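Local coordinates for integron cassette protein Vpc_cass2 (Vibrio paracholerae, PDB 3JRT) that is of unknown function but is encoded by a mobile integron gene cassette and folds into a largely helical protein, at residues N117-I120 / K121-N125; W162-P165 / D166-T170. One frame throughout, in Å; residues are numbered along the deposited sequence.

Contact 1: residues N117-I120 / K121-N125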
loop_
_atom_site.group_PDB
_atom_site.type_symbol
_atom_site.label_atom_id
_atom_site.label_comp_id
_atom_site.label_asym_id
_atom_site.label_seq_id
_atom_site.Cartn_x
_atom_site.Cartn_y
_atom_site.Cartn_z
ATOM N N ASN A 117 11.849 -5.050 -15.162
ATOM C CA ASN A 117 10.395 -5.044 -15.200
ATOM C C ASN A 117 9.919 -3.641 -14.855
ATOM O O ASN A 117 9.656 -3.330 -13.692
ATOM C CB ASN A 117 9.850 -6.077 -14.207
ATOM C CG ASN A 117 8.343 -6.240 -14.289
ATOM O OD1 ASN A 117 7.624 -5.297 -14.604
ATOM N ND2 ASN A 117 7.860 -7.441 -13.993
ATOM N N THR A 118 9.825 -2.795 -15.873
ATOM C CA THR A 118 9.590 -1.367 -15.688
ATOM C C THR A 118 8.180 -1.018 -15.233
ATOM O O THR A 118 7.949 0.074 -14.714
ATOM C CB THR A 118 9.928 -0.570 -16.963
ATOM O OG1 THR A 118 9.028 -0.936 -18.015
ATOM C CG2 THR A 118 11.347 -0.870 -17.398
ATOM N N ALA A 119 7.236 -1.928 -15.429
ATOM C CA ALA A 119 5.896 -1.715 -14.894
ATOM C C ALA A 119 5.950 -1.514 -13.359
ATOM O O ALA A 119 5.168 -0.744 -12.780
ATOM C CB ALA A 119 4.985 -2.886 -15.265
ATOM N N ILE A 120 6.891 -2.195 -12.712
ATOM C CA ILE A 120 7.046 -2.111 -11.263
ATOM C C ILE A 120 7.272 -0.680 -10.790
ATOM O O ILE A 120 6.549 -0.177 -9.934
ATOM C CB ILE A 120 8.177 -3.009 -10.753
ATOM C CG1 ILE A 120 7.787 -4.480 -10.936
ATOM C CG2 ILE A 120 8.457 -2.729 -9.247
ATOM C CD1 ILE A 120 8.802 -5.486 -10.378
ATOM N N LYS A 121 8.262 -0.024 -11.377
ATOM C CA LYS A 121 8.582 1.352 -11.031
ATOM C C LYS A 121 7.436 2.267 -11.429
ATOM O O LYS A 121 7.043 3.145 -10.662
ATOM C CB LYS A 121 9.875 1.774 -11.726
ATOM C CG LYS A 121 10.597 2.947 -11.104
ATOM C CD LYS A 121 11.917 3.206 -11.845
ATOM C CE LYS A 121 12.809 4.195 -11.108
ATOM N NZ LYS A 121 14.179 4.246 -11.696
ATOM N N LYS A 122 6.890 2.057 -12.621
ATOM C CA LYS A 122 5.767 2.864 -13.096
ATOM C C LYS A 122 4.588 2.806 -12.128
ATOM O O LYS A 122 4.005 3.827 -11.787
ATOM C CB LYS A 122 5.307 2.409 -14.479
ATOM C CG LYS A 122 6.312 2.605 -15.588
ATOM C CD LYS A 122 5.631 2.448 -16.968
ATOM C CE LYS A 122 6.650 2.210 -18.062
ATOM N NZ LYS A 122 6.024 2.095 -19.427
ATOM N N LEU A 123 4.229 1.604 -11.694
ATOM C CA LEU A 123 3.131 1.452 -10.742
ATOM C C LEU A 123 3.461 2.084 -9.388
ATOM O O LEU A 123 2.645 2.811 -8.813
ATOM C CB LEU A 123 2.734 -0.028 -10.600
ATOM C CG LEU A 123 2.015 -0.581 -11.843
ATOM C CD1 LEU A 123 2.147 -2.096 -11.987
ATOM C CD2 LEU A 123 0.551 -0.190 -11.809
ATOM N N ARG A 124 4.661 1.820 -8.882
ATOM C CA ARG A 124 5.089 2.419 -7.624
ATOM C C ARG A 124 4.927 3.939 -7.674
ATOM O O ARG A 124 4.272 4.559 -6.811
ATOM C CB ARG A 124 6.547 2.052 -7.325
ATOM C CG ARG A 124 6.979 2.295 -5.855
ATOM C CD ARG A 124 7.248 3.764 -5.584
ATOM N NE ARG A 124 8.256 4.306 -6.496
ATOM C CZ ARG A 124 9.570 4.204 -6.303
ATOM N NH1 ARG A 124 10.040 3.573 -5.230
ATOM N NH2 ARG A 124 10.421 4.723 -7.180
ATOM N N ASN A 125 5.527 4.529 -8.700
ATOM C CA ASN A 125 5.522 5.975 -8.876
ATOM C C ASN A 125 4.132 6.590 -8.886
ATOM O O ASN A 125 3.895 7.619 -8.250
ATOM C CB ASN A 125 6.286 6.348 -10.140
ATOM C CG ASN A 125 7.777 6.208 -9.960
ATOM O OD1 ASN A 125 8.261 6.138 -8.828
ATOM N ND2 ASN A 125 8.523 6.170 -11.070
#

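Contact 2: residues W162-P165 / D166-T170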
loop_
_atom_site.group_PDB
_atom_site.type_symbol
_atom_site.label_atom_id
_atom_site.label_comp_id
_atom_site.label_asym_id
_atom_site.label_seq_id
_atom_site.Cartn_x
_atom_site.Cartn_y
_atom_site.Cartn_z
ATOM N N TRP A 162 7.555 -16.251 -7.873
ATOM C CA TRP A 162 8.865 -15.628 -7.901
ATOM C C TRP A 162 9.062 -14.686 -6.710
ATOM O O TRP A 162 10.175 -14.538 -6.218
ATOM C CB TRP A 162 9.036 -14.866 -9.211
ATOM C CG TRP A 162 10.352 -14.174 -9.370
ATOM C CD1 TRP A 162 11.530 -14.725 -9.815
ATOM C CD2 TRP A 162 10.625 -12.792 -9.132
ATOM N NE1 TRP A 162 12.516 -13.769 -9.853
ATOM C CE2 TRP A 162 11.988 -12.574 -9.438
ATOM C CE3 TRP A 162 9.850 -11.715 -8.699
ATOM C CZ2 TRP A 162 12.590 -11.322 -9.324
ATOM C CZ3 TRP A 162 10.455 -10.477 -8.563
ATOM C CH2 TRP A 162 11.812 -10.290 -8.876
ATOM N N ILE A 163 7.993 -14.027 -6.273
ATOM C CA ILE A 163 8.066 -13.198 -5.078
ATOM C C ILE A 163 8.132 -14.093 -3.851
ATOM O O ILE A 163 9.065 -14.027 -3.059
ATOM C CB ILE A 163 6.826 -12.310 -4.911
ATOM C CG1 ILE A 163 6.696 -11.307 -6.059
ATOM C CG2 ILE A 163 6.884 -11.581 -3.561
ATOM C CD1 ILE A 163 7.798 -10.276 -6.079
ATOM N N CYS A 164 7.123 -14.942 -3.711
ATOM C CA CYS A 164 6.994 -15.774 -2.540
ATOM C C CYS A 164 6.097 -16.972 -2.823
ATOM O O CYS A 164 4.876 -16.837 -2.832
ATOM C CB CYS A 164 6.385 -14.955 -1.413
ATOM S SG CYS A 164 6.377 -15.791 0.205
ATOM N N PRO A 165 6.703 -18.157 -3.012
ATOM C CA PRO A 165 6.003 -19.416 -3.293
ATOM C C PRO A 165 5.332 -19.953 -2.032
ATOM O O PRO A 165 5.741 -19.582 -0.941
ATOM C CB PRO A 165 7.138 -20.373 -3.686
ATOM C CG PRO A 165 8.463 -19.619 -3.429
ATOM C CD PRO A 165 8.125 -18.372 -2.689
ATOM N N ASP A 166 4.330 -20.813 -2.172
ATOM C CA ASP A 166 3.708 -21.448 -1.010
ATOM C C ASP A 166 4.696 -22.373 -0.316
ATOM O O ASP A 166 5.559 -22.974 -0.961
ATOM C CB ASP A 166 2.470 -22.248 -1.423
ATOM C CG ASP A 166 1.320 -21.362 -1.859
ATOM O OD1 ASP A 166 1.351 -20.152 -1.552
ATOM O OD2 ASP A 166 0.383 -21.876 -2.507
ATOM N N ASN A 167 4.563 -22.498 0.998
ATOM C CA ASN A 167 5.470 -23.344 1.765
ATOM C C ASN A 167 6.916 -23.039 1.387
ATOM O O ASN A 167 7.679 -23.927 1.004
ATOM C CB ASN A 167 5.149 -24.826 1.536
ATOM C CG ASN A 167 3.705 -25.171 1.880
ATOM O OD1 ASN A 167 3.228 -24.878 2.980
ATOM N ND2 ASN A 167 3.005 -25.797 0.938
ATOM N N ILE A 168 7.275 -21.763 1.489
ATOM C CA ILE A 168 8.606 -21.296 1.125
ATOM C C ILE A 168 9.686 -22.056 1.888
ATOM O O ILE A 168 10.865 -21.997 1.534
ATOM C CB ILE A 168 8.762 -19.786 1.394
ATOM C CG1 ILE A 168 9.918 -19.211 0.575
ATOM C CG2 ILE A 168 8.961 -19.515 2.890
ATOM C CD1 ILE A 168 10.028 -17.706 0.680
ATOM N N SER A 169 9.275 -22.760 2.937
ATOM C CA SER A 169 10.192 -23.566 3.736
ATOM C C SER A 169 10.924 -24.562 2.844
ATOM O O SER A 169 12.137 -24.476 2.665
ATOM C CB SER A 169 9.425 -24.304 4.836
ATOM O OG SER A 169 8.655 -23.400 5.611
ATOM N N THR A 170 10.173 -25.504 2.284
ATOM C CA THR A 170 10.723 -26.470 1.342
ATOM C C THR A 170 10.884 -25.840 -0.036
ATOM O O THR A 170 10.125 -26.134 -0.960
ATOM C CB THR A 170 9.814 -27.701 1.217
ATOM O OG1 THR A 170 8.476 -27.279 0.919
ATOM C CG2 THR A 170 9.819 -28.499 2.515
#

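Contact 1: residues N117-I120 / K121-N125
A119 and I120 meet L123 and R124 in the opening turns of the α-helix 118-128, where backbone i to i+4 hydrogen bonds run in parallel while side chains at the same spacing pair up, T118 with K122 on the exposed flank and A119 with L123 on the buried side facing helix 140-151. The A119 carbonyl oxygen receives the amide N of L123 at 2.8 Å, and that of I120 receives the amide N of R124 at 2.9 Å; T118 and K122 form the bond before them. N117, the first residue to leave the preceding helix, lies at the junction, and its ND2 is bonded to the carbonyl of M150.

The side chains show how one helix serves two environments. I120 is buried: its CG2, anti to the backbone N, sits beside the carbonyl carbon and so comes close to the amide N of K121, and the branched chain packs against V79, R83, M150 and F159 from three other helices. The methyl of A119 touches helix 140-151, where L123 joins it, although A119 CB and L123 CD1 meet only loosely, at 4.4 Å. L123 does more against the backbone, its CG lying 3.3 Å from A119 O. K121, next to I120, is exposed, its extended chain brushing R83.

Along the outer flank T118 and K122 run side by side in the same direction: T118 OG1 lies 3.9 Å from K122 CE, and K122 CG comes 3.1 Å from T118 O. R124 bends at chi2 and chi3 and turns its guanidinium edge to its neighbour: NE (3.0 Å) and NH2 (3.1 Å) both donate to N125 OD1 from the same face of the amide.

Contact 2: residues W162-P165 / D166-T170
From C164, which leaves the helix 157-163, the backbone runs extended through P165 and D166 and then reverses at N167, whose left-handed conformation (phi 48°, psi 54°) folds I168 back over P165. The CA atoms of P165 and I168 are 5.5 Å apart, close enough for a β-turn, but the carbonyl O of P165 stands 3.6 Å from the amide N of I168, and the reversal is a loose one.

Across the turn lies a small apolar cluster. I168 sets its longer branch against the CD corner of the proline ring: CG1 is 3.8 Å from P165 CD and CD1 is 3.9 Å from the same carbon, the two side chains crossing at a slant. The branch gets there because CG1 is anti to the backbone N and the chain continues extended to CD1 (chi2 174°). Its terminal methyl then reaches the sulphur of C164, with CD1 and SG 4.2 Å apart. C164 and I168 both also touch V178 of the helix 177-188, which follows this loop, while P165 and I168 share S176. Thus I168 bridges the outgoing helix end and the start of the next helix.

D166 directs its carboxylate elsewhere: OD1 forms a salt bridge with K50 of helix 27-53, tying the middle of the turn to the body of the protein. S169 and T170 are poorly ordered.

Since the cysteine, proline and isoleucine touch through carbon and sulphur, their contact is van der Waals in character and carries little directional preference; the salt bridge from D166 to K50 is by contrast a charged, directional tie, consistent with holding the turn to helix 27-53.

The two contacts illustrate how short local segments at the beginning and end of helices fit into one helical fold. Contact 1 opens helix 118-128 and contact 2 follows the end of helix 157-163. They lie on opposite sides of the chain's centre, their own centres 23 Å apart and their nearest atoms about 6 Å apart, so they do not touch. F159 connects them indirectly: its side chain packs on N117 and I120 of contact 1, and its ring meets that of W162 in contact 2. With the function unknown, neither contact can be assigned to an active site or pocket.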